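Local coordinates for probable starch synthase 4, chloroplastic/amyloplastic (Arabidopsis thaliana, PDB 6GNE), which belongs to the starch synthase family of GT-B-fold glycosyltransferases and holds ADP and glycan ligands between its two domains, at residues H175-Q180 with V226-P231; T232-V237 with K255-I260; G242-H247 with S394-C399; I170-H175 with K217-F222. All blocks are in the same frame, centred on the assembly; numbering follows the deposited sequence.

Contact 1: H175-Q180 with V226-P231; sequences HNFEYQ and VTTVSP. With AC1 (4,6-dideoxy-4-{[(1S,4R,5S,6S)-4,5,6-trihydroxy-3-(hydroxymethyl)cyclohex-2-en-1-yl]amino}-alpha-D-glucopyranose), chain C; GLC (alpha-D-glucopyranose), chain B.
H175 meets V229 where the chain leaves the ends of two neighbouring parallel strands, and this is the densely packed part of the contact. The two side chains cross at about a right angle, with CG1 of V229 3.7 Å from ND1 of H175 on an oblique line to the imidazole. In H175, CG lies beside the backbone N (chi1 -61°), which swings the ring toward AC1. ND1 then donates to AC1 O6B at 2.7 Å with an N-H...O angle of 163°, the acceptor lying in the ring plane, while NE2 is hydrogen-bonded to ND1 of H145. V229 CG1 also packs on the same hydroxymethyl group, 3.4 Å from O6B, so the valine and the histidine line this part of the glycan pocket together. A second buried patch pairs F177 with T228: CE2 of the phenyl ring comes within 3.8 Å of CB, and OG1 of the threonine is hydrogen-bonded to O of C174. Beyond F177 the loop turns away from the strand, and E178 and Y179 are partly exposed. There the loop is braced within itself: OD1 of N176 accepts from the backbone N of E178 at 3.0 Å, an Asx turn. Y179 lays one ring face against the glucose of chain B, C3 sitting toward the rim. Strand 225-228 runs between 169-174 and 257-259 in the sheet, and helix 231-238 follows it, with OH of Y233 hydrogen-bonded to N of F177 and S230 capping the helix start.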
# COMPACT_ATOMS: atom_id res chain seq x y z
N HIS A 175 -4.81 1.48 6.32
CA HIS A 175 -4.66 0.84 5.01
C HIS A 175 -5.01 -0.69 5.04
O HIS A 175 -5.14 -1.34 3.98
CB HIS A 175 -3.23 0.99 4.50
CG HIS A 175 -2.79 2.40 4.30
ND1 HIS A 175 -2.52 2.91 3.06
CD2 HIS A 175 -2.48 3.38 5.19
CE1 HIS A 175 -2.11 4.16 3.18
NE2 HIS A 175 -2.09 4.47 4.46
N ASN A 176 -5.10 -1.25 6.24
CA ASN A 176 -5.61 -2.61 6.44
C ASN A 176 -6.01 -2.81 7.90
O ASN A 176 -5.14 -2.92 8.76
CB ASN A 176 -4.56 -3.67 6.00
CG ASN A 176 -5.08 -5.11 6.07
OD1 ASN A 176 -6.20 -5.35 6.49
ND2 ASN A 176 -4.26 -6.07 5.66
N PHE A 177 -7.31 -2.89 8.15
CA PHE A 177 -7.83 -3.05 9.54
C PHE A 177 -7.57 -4.43 10.15
O PHE A 177 -7.88 -4.67 11.29
CB PHE A 177 -9.33 -2.75 9.61
CG PHE A 177 -9.67 -1.29 9.54
CD1 PHE A 177 -9.62 -0.49 10.66
CD2 PHE A 177 -10.07 -0.71 8.34
CE1 PHE A 177 -9.94 0.85 10.59
CE2 PHE A 177 -10.42 0.63 8.27
CZ PHE A 177 -10.35 1.42 9.39
N GLU A 178 -7.02 -5.34 9.38
CA GLU A 178 -6.49 -6.56 9.94
C GLU A 178 -5.39 -6.29 10.94
O GLU A 178 -5.29 -6.98 11.93
CB GLU A 178 -5.95 -7.44 8.82
CG GLU A 178 -5.58 -8.86 9.27
CD GLU A 178 -4.79 -9.63 8.22
OE1 GLU A 178 -4.39 -8.99 7.16
OE2 GLU A 178 -4.65 -10.87 8.50
N TYR A 179 -4.56 -5.29 10.68
CA TYR A 179 -3.39 -5.01 11.53
C TYR A 179 -3.67 -3.89 12.51
O TYR A 179 -3.58 -2.74 12.16
CB TYR A 179 -2.16 -4.73 10.68
CG TYR A 179 -1.82 -5.88 9.76
CD1 TYR A 179 -1.75 -7.21 10.26
CD2 TYR A 179 -1.56 -5.67 8.38
CE1 TYR A 179 -1.47 -8.28 9.42
CE2 TYR A 179 -1.26 -6.75 7.53
CZ TYR A 179 -1.21 -8.04 8.04
OH TYR A 179 -0.91 -9.09 7.24
N GLN A 180 -3.99 -4.28 13.74
CA GLN A 180 -4.45 -3.35 14.76
C GLN A 180 -3.38 -3.00 15.82
O GLN A 180 -3.53 -2.03 16.57
CB GLN A 180 -5.75 -3.88 15.39
CG GLN A 180 -6.90 -3.81 14.40
CD GLN A 180 -8.18 -4.45 14.87
OE1 GLN A 180 -8.56 -4.40 16.05
NE2 GLN A 180 -8.89 -5.04 13.92
N VAL A 226 -10.60 10.35 9.91
CA VAL A 226 -10.20 8.94 9.78
C VAL A 226 -10.57 8.46 8.41
O VAL A 226 -11.74 8.51 8.04
CB VAL A 226 -10.90 8.03 10.81
CG1 VAL A 226 -10.33 6.61 10.72
CG2 VAL A 226 -10.80 8.63 12.25
N THR A 227 -9.60 7.95 7.64
CA THR A 227 -9.90 7.35 6.32
C THR A 227 -9.40 5.94 6.18
O THR A 227 -8.56 5.47 6.94
CB THR A 227 -9.37 8.18 5.11
OG1 THR A 227 -7.98 7.89 4.87
CG2 THR A 227 -9.56 9.67 5.34
N THR A 228 -9.98 5.25 5.20
CA THR A 228 -9.40 4.05 4.65
C THR A 228 -9.40 4.16 3.13
O THR A 228 -9.85 5.15 2.56
CB THR A 228 -10.06 2.76 5.16
OG1 THR A 228 -9.27 1.65 4.74
CG2 THR A 228 -11.47 2.60 4.65
N VAL A 229 -8.90 3.13 2.49
CA VAL A 229 -8.34 3.27 1.16
C VAL A 229 -9.28 2.86 -0.01
O VAL A 229 -8.83 2.87 -1.19
CB VAL A 229 -6.96 2.58 1.11
CG1 VAL A 229 -6.00 3.36 2.01
CG2 VAL A 229 -7.05 1.11 1.56
N SER A 230 -10.56 2.58 0.28
CA SER A 230 -11.58 2.52 -0.79
C SER A 230 -12.99 2.63 -0.23
O SER A 230 -13.23 2.18 0.87
CB SER A 230 -11.47 1.22 -1.61
OG SER A 230 -11.87 0.10 -0.84
N PRO A 231 -13.92 3.22 -0.98
CA PRO A 231 -15.33 3.27 -0.49
C PRO A 231 -15.93 1.89 -0.11
O PRO A 231 -16.58 1.75 0.94
CB PRO A 231 -16.10 3.88 -1.68
CG PRO A 231 -15.09 4.59 -2.51
CD PRO A 231 -13.75 3.96 -2.25
C1 AC1 C . 1.65 -3.28 6.09
O2 AC1 C . 0.04 -2.13 7.49
C2 AC1 C . 0.45 -2.33 6.13
C4A AC1 C . -3.77 -1.35 0.17
C3 AC1 C . -0.69 -2.82 5.23
O3 AC1 C . -1.73 -1.83 5.28
C4 AC1 C . -0.17 -3.04 3.80
N4A AC1 C . -1.20 -3.44 2.82
C5 AC1 C . 0.95 -4.08 3.92
O5 AC1 C . 2.00 -3.55 4.73
C6 AC1 C . 1.60 -4.42 2.59
C1B AC1 C . -2.36 -2.62 2.45
C2B AC1 C . -3.45 -3.38 1.65
O2B AC1 C . -3.25 -4.80 1.61
C3B AC1 C . -3.66 -2.86 0.23
O3B AC1 C . -4.93 -3.35 -0.19
O4 AC1 C . -3.87 -0.94 -1.20
C5B AC1 C . -2.61 -0.68 0.86
C7B AC1 C . -1.95 -1.29 1.85
C6B AC1 C . -2.23 0.73 0.48
O6B AC1 C . -3.29 1.64 0.77
C1 GLC B . 3.44 -6.82 9.61
C2 GLC B . 3.14 -5.35 9.92
C3 GLC B . 1.98 -4.85 9.06
C4 GLC B . 2.36 -5.03 7.60
C5 GLC B . 2.61 -6.50 7.33
C6 GLC B . 3.07 -6.73 5.90
O2 GLC B . 2.89 -5.20 11.31
O3 GLC B . 1.71 -3.48 9.32
O4 GLC B . 1.34 -4.51 6.75
O5 GLC B . 3.63 -7.00 8.21
O6 GLC B . 3.49 -8.09 5.75

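Contact 2: T232-V237 with K255-I260; sequences TYAQEV and KKFIGI
The F257 ring turns its edge to the helix: O of A234 and CG2 of V237 both lie near the ring plane, with CG2 3.9 Å from CZ. V237 and F257 cross at about a right angle, and the other methyl of V237, CG1, rests on one face of the Y233 ring, 3.6 Å above its plane and toward the rim. OE1 of E236 lies in plane at the edge of that tyrosine. Thus V237 is shared between two rings, one within its own helix and one on the strand. CG of F257 is anti to the backbone N (chi1 178°), which carries the ring out from the strand to A234, whose CB is 4.1 Å from CZ. Two residues on, past I258, whose side chain points away, the same methyl of A234 packs on bare backbone, CB 3.8 Å from CA of G259. Having no side chain there, the strand can come near the helix: CA of A234 and CA of G259 are only 5.1 Å apart. The local axes of helix 232-237 and strand 257-259 approach to 7.3 Å, with 133° between their N-to-C directions. Strand 257-259 pairs in parallel with 225-228, whose V226 and T228 also touch F257, while L250 of helix 247-252 packs against both F257 and V237.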
# COMPACT_ATOMS: atom_id res chain seq x y z
N THR A 232 -15.71 0.87 -0.95
CA THR A 232 -16.26 -0.47 -0.68
C THR A 232 -15.65 -1.10 0.59
O THR A 232 -16.38 -1.63 1.44
CB THR A 232 -16.10 -1.41 -1.89
OG1 THR A 232 -16.86 -0.91 -3.00
CG2 THR A 232 -16.56 -2.84 -1.57
N TYR A 233 -14.32 -1.01 0.73
CA TYR A 233 -13.69 -1.49 1.97
C TYR A 233 -14.25 -0.78 3.22
O TYR A 233 -14.50 -1.42 4.22
CB TYR A 233 -12.19 -1.33 1.91
CG TYR A 233 -11.45 -1.95 3.06
CD1 TYR A 233 -11.57 -3.31 3.34
CD2 TYR A 233 -10.60 -1.20 3.85
CE1 TYR A 233 -10.86 -3.90 4.37
CE2 TYR A 233 -9.87 -1.77 4.88
CZ TYR A 233 -10.01 -3.12 5.15
OH TYR A 233 -9.30 -3.67 6.18
N ALA A 234 -14.46 0.54 3.13
CA ALA A 234 -15.09 1.29 4.23
C ALA A 234 -16.44 0.72 4.61
O ALA A 234 -16.76 0.65 5.82
CB ALA A 234 -15.22 2.77 3.89
N GLN A 235 -17.22 0.29 3.62
CA GLN A 235 -18.51 -0.35 3.93
C GLN A 235 -18.30 -1.72 4.59
O GLN A 235 -18.98 -2.05 5.54
CB GLN A 235 -19.39 -0.46 2.69
CG GLN A 235 -19.85 0.91 2.17
CD GLN A 235 -20.83 1.63 3.13
OE1 GLN A 235 -20.53 2.72 3.67
NE2 GLN A 235 -21.99 1.02 3.37
N GLU A 236 -17.35 -2.50 4.07
CA GLU A 236 -17.07 -3.85 4.59
C GLU A 236 -16.67 -3.84 6.06
O GLU A 236 -17.15 -4.66 6.82
CB GLU A 236 -15.99 -4.55 3.78
CG GLU A 236 -16.43 -4.96 2.38
CD GLU A 236 -15.28 -5.36 1.46
OE1 GLU A 236 -14.08 -5.13 1.78
OE2 GLU A 236 -15.60 -5.91 0.39
N VAL A 237 -15.83 -2.88 6.45
CA VAL A 237 -15.37 -2.78 7.82
C VAL A 237 -16.39 -2.18 8.79
O VAL A 237 -16.19 -2.25 9.99
CB VAL A 237 -14.01 -2.05 7.96
CG1 VAL A 237 -12.92 -2.87 7.29
CG2 VAL A 237 -14.06 -0.63 7.41
N LYS A 255 -19.43 9.71 11.20
CA LYS A 255 -19.40 11.08 10.65
C LYS A 255 -18.01 11.55 10.13
O LYS A 255 -17.95 12.29 9.16
CB LYS A 255 -19.85 12.11 11.68
CG LYS A 255 -21.31 12.15 12.21
CD LYS A 255 -21.43 13.42 13.09
CE LYS A 255 -22.22 13.28 14.42
NZ LYS A 255 -23.71 13.42 14.29
N LYS A 256 -16.94 11.14 10.80
CA LYS A 256 -15.57 11.54 10.44
C LYS A 256 -14.77 10.45 9.70
O LYS A 256 -13.60 10.68 9.38
CB LYS A 256 -14.78 12.01 11.68
CG LYS A 256 -14.36 10.91 12.64
CD LYS A 256 -13.86 11.47 13.97
CE LYS A 256 -13.34 10.33 14.84
NZ LYS A 256 -12.65 10.83 16.06
N PHE A 257 -15.42 9.31 9.42
CA PHE A 257 -14.80 8.16 8.75
C PHE A 257 -15.24 8.09 7.31
O PHE A 257 -16.42 8.05 7.02
CB PHE A 257 -15.22 6.84 9.43
CG PHE A 257 -14.66 5.59 8.78
CD1 PHE A 257 -13.30 5.48 8.50
CD2 PHE A 257 -15.49 4.52 8.48
CE1 PHE A 257 -12.80 4.31 7.91
CE2 PHE A 257 -14.99 3.36 7.92
CZ PHE A 257 -13.65 3.26 7.62
N ILE A 258 -14.28 8.04 6.41
CA ILE A 258 -14.62 7.96 4.99
C ILE A 258 -13.59 7.14 4.22
O ILE A 258 -12.44 7.17 4.54
CB ILE A 258 -14.83 9.38 4.40
CG1 ILE A 258 -15.41 9.29 2.99
CG2 ILE A 258 -13.53 10.17 4.44
CD1 ILE A 258 -16.19 10.53 2.60
N GLY A 259 -14.06 6.41 3.22
CA GLY A 259 -13.21 5.60 2.37
C GLY A 259 -12.91 6.33 1.08
O GLY A 259 -13.82 6.78 0.42
N ILE A 260 -11.62 6.43 0.74
CA ILE A 260 -11.18 7.17 -0.44
C ILE A 260 -10.23 6.26 -1.22
O ILE A 260 -9.17 5.86 -0.70
CB ILE A 260 -10.41 8.45 -0.07
CG1 ILE A 260 -11.31 9.46 0.63
CG2 ILE A 260 -9.80 9.10 -1.32
CD1 ILE A 260 -10.54 10.60 1.30

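Contact 3: G242-H247 with S394-C399; sequences GGKGLH and SIFEPC. With AC1 (4,6-dideoxy-4-{[(1S,4R,5S,6S)-4,5,6-trihydroxy-3-(hydroxymethyl)cyclohex-2-en-1-yl]amino}-alpha-D-glucopyranose), chain C.
K244 reaches F396 by a bend at its third torsion (chi3 77°), between two more extended bonds, that turns NZ toward the phenylalanine. The ring comes to meet it from a CG placed between the backbone N and carbonyl carbon of F396 (chi1 73°). NZ stands 4.9 Å from the ring centroid and 30° off its normal, an off-centre cation-pi contact whose closest pair is NZ and CE1. It is a slight, surface-lying touch that buries little area, yet it spans the two GT-B domains: the K244 turn belongs to the part built on the mixed sheet, whereas F396 follows strand 389-392 of the separate six-stranded parallel sheet. Positive phi at K244 and G245 forms the type I' turn from G243 to L246, which follows the weakly bonded end of helix 240-243.

On the other side of F396 the loop grips the ligand. E397 is bent at its second torsion, and its carboxylate is held at both oxygens: OG of S394 donates to the anti lone pair of OE2 at 2.7 Å, and O3B of AC1 donates to OE1 at 2.7 Å. The backbone N of C399 donates to the same O3B at 3.1 Å and 171°, nearly straight. OE1 is also in a salt bridge with NZ of K322. The loop 394-399 runs from strand 389-392 to helix 402-408, beside helix 419-424, whose L421 touches S394 and E397; in the other domain L246 packs on helix 215-222.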
# COMPACT_ATOMS: atom_id res chain seq x y z
N GLY A 242 -16.64 -8.13 8.31
CA GLY A 242 -15.44 -7.51 7.75
C GLY A 242 -14.66 -6.56 8.67
O GLY A 242 -13.49 -6.25 8.40
N GLY A 243 -15.30 -6.07 9.74
CA GLY A 243 -14.68 -5.07 10.61
C GLY A 243 -13.58 -5.55 11.53
O GLY A 243 -12.75 -4.75 11.98
N LYS A 244 -13.57 -6.84 11.84
CA LYS A 244 -12.51 -7.48 12.65
C LYS A 244 -12.50 -6.98 14.10
O LYS A 244 -11.45 -6.69 14.65
CB LYS A 244 -11.14 -7.31 11.97
CG LYS A 244 -11.22 -7.25 10.43
CD LYS A 244 -10.03 -7.87 9.75
CE LYS A 244 -10.08 -9.41 9.77
NZ LYS A 244 -9.19 -9.98 8.70
N GLY A 245 -13.69 -6.89 14.70
CA GLY A 245 -13.88 -6.35 16.04
C GLY A 245 -14.14 -4.85 16.14
O GLY A 245 -14.79 -4.41 17.11
N LEU A 246 -13.67 -4.07 15.15
CA LEU A 246 -13.73 -2.61 15.20
C LEU A 246 -14.99 -1.99 14.59
O LEU A 246 -15.18 -0.78 14.68
CB LEU A 246 -12.50 -2.00 14.50
CG LEU A 246 -11.19 -2.13 15.26
CD1 LEU A 246 -10.03 -1.61 14.39
CD2 LEU A 246 -11.27 -1.40 16.60
N HIS A 247 -15.83 -2.81 13.96
CA HIS A 247 -17.05 -2.31 13.32
C HIS A 247 -17.90 -1.38 14.20
O HIS A 247 -18.35 -0.33 13.71
CB HIS A 247 -17.87 -3.47 12.74
CG HIS A 247 -18.65 -4.26 13.74
ND1 HIS A 247 -18.06 -5.18 14.58
CD2 HIS A 247 -19.97 -4.27 14.03
CE1 HIS A 247 -19.00 -5.73 15.34
NE2 HIS A 247 -20.16 -5.19 15.02
N SER A 394 -8.04 -11.76 -4.78
CA SER A 394 -7.87 -11.56 -3.32
C SER A 394 -9.07 -12.06 -2.51
O SER A 394 -10.22 -11.94 -2.95
CB SER A 394 -7.60 -10.09 -3.01
OG SER A 394 -6.51 -9.59 -3.78
N ILE A 395 -8.79 -12.63 -1.34
CA ILE A 395 -9.85 -12.98 -0.38
C ILE A 395 -10.48 -11.68 0.14
O ILE A 395 -11.69 -11.57 0.23
CB ILE A 395 -9.30 -13.86 0.78
CG1 ILE A 395 -8.67 -15.16 0.23
CG2 ILE A 395 -10.40 -14.19 1.79
CD1 ILE A 395 -9.55 -15.95 -0.72
N PHE A 396 -9.64 -10.69 0.45
CA PHE A 396 -10.08 -9.30 0.72
C PHE A 396 -8.98 -8.32 0.29
O PHE A 396 -7.83 -8.69 0.20
CB PHE A 396 -10.47 -9.10 2.21
CG PHE A 396 -9.29 -9.06 3.15
CD1 PHE A 396 -8.74 -10.24 3.67
CD2 PHE A 396 -8.70 -7.84 3.52
CE1 PHE A 396 -7.65 -10.22 4.53
CE2 PHE A 396 -7.62 -7.80 4.39
CZ PHE A 396 -7.09 -9.00 4.89
N GLU A 397 -9.34 -7.09 0.03
CA GLU A 397 -8.39 -6.15 -0.53
C GLU A 397 -8.85 -4.70 -0.21
O GLU A 397 -9.72 -4.15 -0.91
CB GLU A 397 -8.24 -6.39 -2.03
CG GLU A 397 -7.02 -5.75 -2.65
CD GLU A 397 -5.71 -6.37 -2.18
OE1 GLU A 397 -4.94 -5.67 -1.53
OE2 GLU A 397 -5.43 -7.55 -2.46
N PRO A 398 -8.27 -4.09 0.84
CA PRO A 398 -8.57 -2.73 1.23
C PRO A 398 -8.59 -1.76 0.07
O PRO A 398 -9.52 -0.97 -0.06
CB PRO A 398 -7.44 -2.40 2.20
CG PRO A 398 -7.12 -3.71 2.86
CD PRO A 398 -7.32 -4.73 1.78
N CYS A 399 -7.55 -1.83 -0.76
CA CYS A 399 -7.55 -1.13 -2.03
C CYS A 399 -6.93 -1.96 -3.15
O CYS A 399 -7.61 -2.36 -4.10
CB CYS A 399 -6.86 0.21 -1.94
SG CYS A 399 -6.94 1.14 -3.50
C1 AC1 C . 1.65 -3.28 6.09
O2 AC1 C . 0.04 -2.13 7.49
C2 AC1 C . 0.45 -2.33 6.13
C4A AC1 C . -3.77 -1.35 0.17
C3 AC1 C . -0.69 -2.82 5.23
O3 AC1 C . -1.73 -1.83 5.28
C4 AC1 C . -0.17 -3.04 3.80
N4A AC1 C . -1.20 -3.44 2.82
C5 AC1 C . 0.95 -4.08 3.92
O5 AC1 C . 2.00 -3.55 4.73
C6 AC1 C . 1.60 -4.42 2.59
C1B AC1 C . -2.36 -2.62 2.45
C2B AC1 C . -3.45 -3.38 1.65
O2B AC1 C . -3.25 -4.80 1.61
C3B AC1 C . -3.66 -2.86 0.23
O3B AC1 C . -4.93 -3.35 -0.19
O4 AC1 C . -3.87 -0.94 -1.20
C5B AC1 C . -2.61 -0.68 0.86
C7B AC1 C . -1.95 -1.29 1.85
C6B AC1 C . -2.23 0.73 0.48
O6B AC1 C . -3.29 1.64 0.77

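Contact 4: I170-H175 with K217-F222; sequences ICFTCH and KGAIIF. With GLC (alpha-D-glucopyranose), chain D; AC1 (4,6-dideoxy-4-{[(1S,4R,5S,6S)-4,5,6-trihydroxy-3-(hydroxymethyl)cyclohex-2-en-1-yl]amino}-alpha-D-glucopyranose), chain C.
F172 of strand 169-174 and A219 of helix 215-222 mark the closest backbone approach, their CA atoms 6.4 Å apart. The helix is regular here, with N of F222 hydrogen-bonded to O of G218 at 2.9 Å, and no hydrogen bond joins it to the strand; the contact is made by apolar groups. With chi1 at 176°, F172 stretches away from its own N and presents its ring to the helix. CB of A219 sits squarely over one face, 3.4 Å from the ring centroid and 8° off the normal, a CH-pi contact centred so that the methyl is almost equally far from all six ring carbons. The opposite face is met near its rim by the backbone N of C174, 4.0 Å above the plane. The ring is therefore sandwiched between the helix and its own strand. I220 adds a minor, oblique approach of its backbone N to CD2.

At the far end of the helix, I221 and F222 help to form a second glycan pocket, together with W157, D158 and N224. O2 of the glucose of chain D makes a weak hydrogen bond to O of I221 at 3.4 Å, and its O5 approaches F222 obliquely. O of G218 lies at the edge of the F222 ring, in its plane. Strand 169-174 runs between 141-145 and 225-228 in the sheet, and helix 215-222 leads into the latter, so that this helix packs within a beta-alpha-beta crossover; helices 152-160 and 247-252 lie alongside.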
# COMPACT_ATOMS: atom_id res chain seq x y z
N ILE A 170 -5.40 16.13 13.43
CA ILE A 170 -4.85 14.79 13.21
C ILE A 170 -5.71 14.02 12.21
O ILE A 170 -6.94 13.95 12.34
CB ILE A 170 -4.72 13.99 14.54
CG1 ILE A 170 -3.98 14.82 15.62
CG2 ILE A 170 -4.01 12.66 14.33
CD1 ILE A 170 -2.66 15.38 15.17
N CYS A 171 -5.04 13.50 11.18
CA CYS A 171 -5.66 12.59 10.23
C CYS A 171 -5.02 11.23 10.41
O CYS A 171 -3.79 11.10 10.57
CB CYS A 171 -5.47 13.10 8.80
SG CYS A 171 -6.30 12.15 7.49
N PHE A 172 -5.86 10.20 10.43
CA PHE A 172 -5.39 8.81 10.48
C PHE A 172 -5.93 8.01 9.31
O PHE A 172 -7.12 8.00 9.08
CB PHE A 172 -5.81 8.16 11.79
CG PHE A 172 -5.46 6.72 11.87
CD1 PHE A 172 -4.15 6.34 11.93
CD2 PHE A 172 -6.43 5.75 11.93
CE1 PHE A 172 -3.80 5.01 12.01
CE2 PHE A 172 -6.10 4.41 12.03
CZ PHE A 172 -4.77 4.05 12.07
N THR A 173 -5.05 7.38 8.55
CA THR A 173 -5.46 6.46 7.51
C THR A 173 -5.11 5.03 7.97
O THR A 173 -3.96 4.77 8.32
CB THR A 173 -4.80 6.81 6.17
OG1 THR A 173 -5.25 8.10 5.75
CG2 THR A 173 -5.14 5.79 5.08
N CYS A 174 -6.11 4.13 8.03
CA CYS A 174 -5.83 2.67 8.13
C CYS A 174 -5.94 2.03 6.76
O CYS A 174 -7.02 2.06 6.13
CB CYS A 174 -6.76 1.95 9.12
SG CYS A 174 -6.18 0.26 9.47
N HIS A 175 -4.81 1.48 6.32
CA HIS A 175 -4.66 0.84 5.01
C HIS A 175 -5.01 -0.69 5.04
O HIS A 175 -5.14 -1.34 3.98
CB HIS A 175 -3.23 0.99 4.50
CG HIS A 175 -2.79 2.40 4.30
ND1 HIS A 175 -2.52 2.91 3.06
CD2 HIS A 175 -2.48 3.38 5.19
CE1 HIS A 175 -2.11 4.16 3.18
NE2 HIS A 175 -2.09 4.47 4.46
N LYS A 217 -7.69 1.46 17.31
CA LYS A 217 -8.88 1.98 17.99
C LYS A 217 -8.66 3.35 18.64
O LYS A 217 -9.55 4.21 18.60
CB LYS A 217 -9.38 1.01 19.06
CG LYS A 217 -10.67 1.52 19.66
CD LYS A 217 -11.64 0.48 20.09
CE LYS A 217 -11.52 0.13 21.53
NZ LYS A 217 -12.86 -0.11 22.13
N GLY A 218 -7.49 3.53 19.25
CA GLY A 218 -7.10 4.85 19.75
C GLY A 218 -6.98 5.90 18.68
O GLY A 218 -7.34 7.04 18.91
N ALA A 219 -6.49 5.54 17.50
CA ALA A 219 -6.40 6.50 16.40
C ALA A 219 -7.75 6.84 15.81
O ALA A 219 -7.94 7.97 15.37
CB ALA A 219 -5.47 6.02 15.33
N ILE A 220 -8.69 5.90 15.81
CA ILE A 220 -10.03 6.22 15.33
C ILE A 220 -10.66 7.25 16.27
O ILE A 220 -11.28 8.20 15.84
CB ILE A 220 -10.92 4.98 15.18
CG1 ILE A 220 -10.43 4.08 14.03
CG2 ILE A 220 -12.39 5.36 14.97
CD1 ILE A 220 -10.81 2.61 14.19
N ILE A 221 -10.47 7.05 17.56
CA ILE A 221 -11.09 7.91 18.57
C ILE A 221 -10.46 9.31 18.63
O ILE A 221 -11.14 10.31 18.58
CB ILE A 221 -11.08 7.20 19.93
CG1 ILE A 221 -12.04 5.98 19.83
CG2 ILE A 221 -11.54 8.12 21.07
CD1 ILE A 221 -11.84 4.96 20.91
N PHE A 222 -9.15 9.35 18.69
CA PHE A 222 -8.42 10.62 18.89
C PHE A 222 -8.15 11.46 17.64
O PHE A 222 -7.66 12.56 17.77
CB PHE A 222 -7.11 10.34 19.65
CG PHE A 222 -7.32 10.03 21.09
CD1 PHE A 222 -7.29 11.05 22.02
CD2 PHE A 222 -7.59 8.73 21.54
CE1 PHE A 222 -7.50 10.80 23.38
CE2 PHE A 222 -7.84 8.48 22.88
CZ PHE A 222 -7.78 9.52 23.80
C1 GLC D . -9.58 13.75 21.86
C2 GLC D . -10.68 12.82 21.34
C3 GLC D . -11.74 12.54 22.41
C4 GLC D . -10.99 12.01 23.64
C5 GLC D . -10.09 13.15 24.14
C6 GLC D . -9.40 12.89 25.48
O2 GLC D . -11.32 13.36 20.18
O3 GLC D . -12.72 11.61 21.96
O4 GLC D . -11.87 11.45 24.63
O5 GLC D . -9.09 13.37 23.14
O6 GLC D . -8.17 13.64 25.61
C1 AC1 C . 1.65 -3.28 6.09
O2 AC1 C . 0.04 -2.13 7.49
C2 AC1 C . 0.45 -2.33 6.13
C4A AC1 C . -3.77 -1.35 0.17
C3 AC1 C . -0.69 -2.82 5.23
O3 AC1 C . -1.73 -1.83 5.28
C4 AC1 C . -0.17 -3.04 3.80
N4A AC1 C . -1.20 -3.44 2.82
C5 AC1 C . 0.95 -4.08 3.92
O5 AC1 C . 2.00 -3.55 4.73
C6 AC1 C . 1.60 -4.42 2.59
C1B AC1 C . -2.36 -2.62 2.45
C2B AC1 C . -3.45 -3.38 1.65
O2B AC1 C . -3.25 -4.80 1.61
C3B AC1 C . -3.66 -2.86 0.23
O3B AC1 C . -4.93 -3.35 -0.19
O4 AC1 C . -3.87 -0.94 -1.20
C5B AC1 C . -2.61 -0.68 0.86
C7B AC1 C . -1.95 -1.29 1.85
C6B AC1 C . -2.23 0.73 0.48
O6B AC1 C . -3.29 1.64 0.77

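Overall arrangement
Contacts 1, 2 and 4 belong to one mixed sheet: strands 169-174, 225-228 and 257-259 are parallel neighbours, and helices 215-222 and 231-238 pack on them. Contact 1 lies centrally, its centre about 8 Å from those of contacts 2 and 3 and 9 Å from that of contact 4; contacts 3 and 4 are farthest apart, at about 16 Å. Along the chain the segments of contacts 4 and 1 alternate, sharing H175, and those of contacts 2 and 3 alternate after them. Contact 3 alone reaches across to the second GT-B domain, so AC1 is contacted by loops of both domains, by H175 of contact 1 and by residues 397-399 of contact 3.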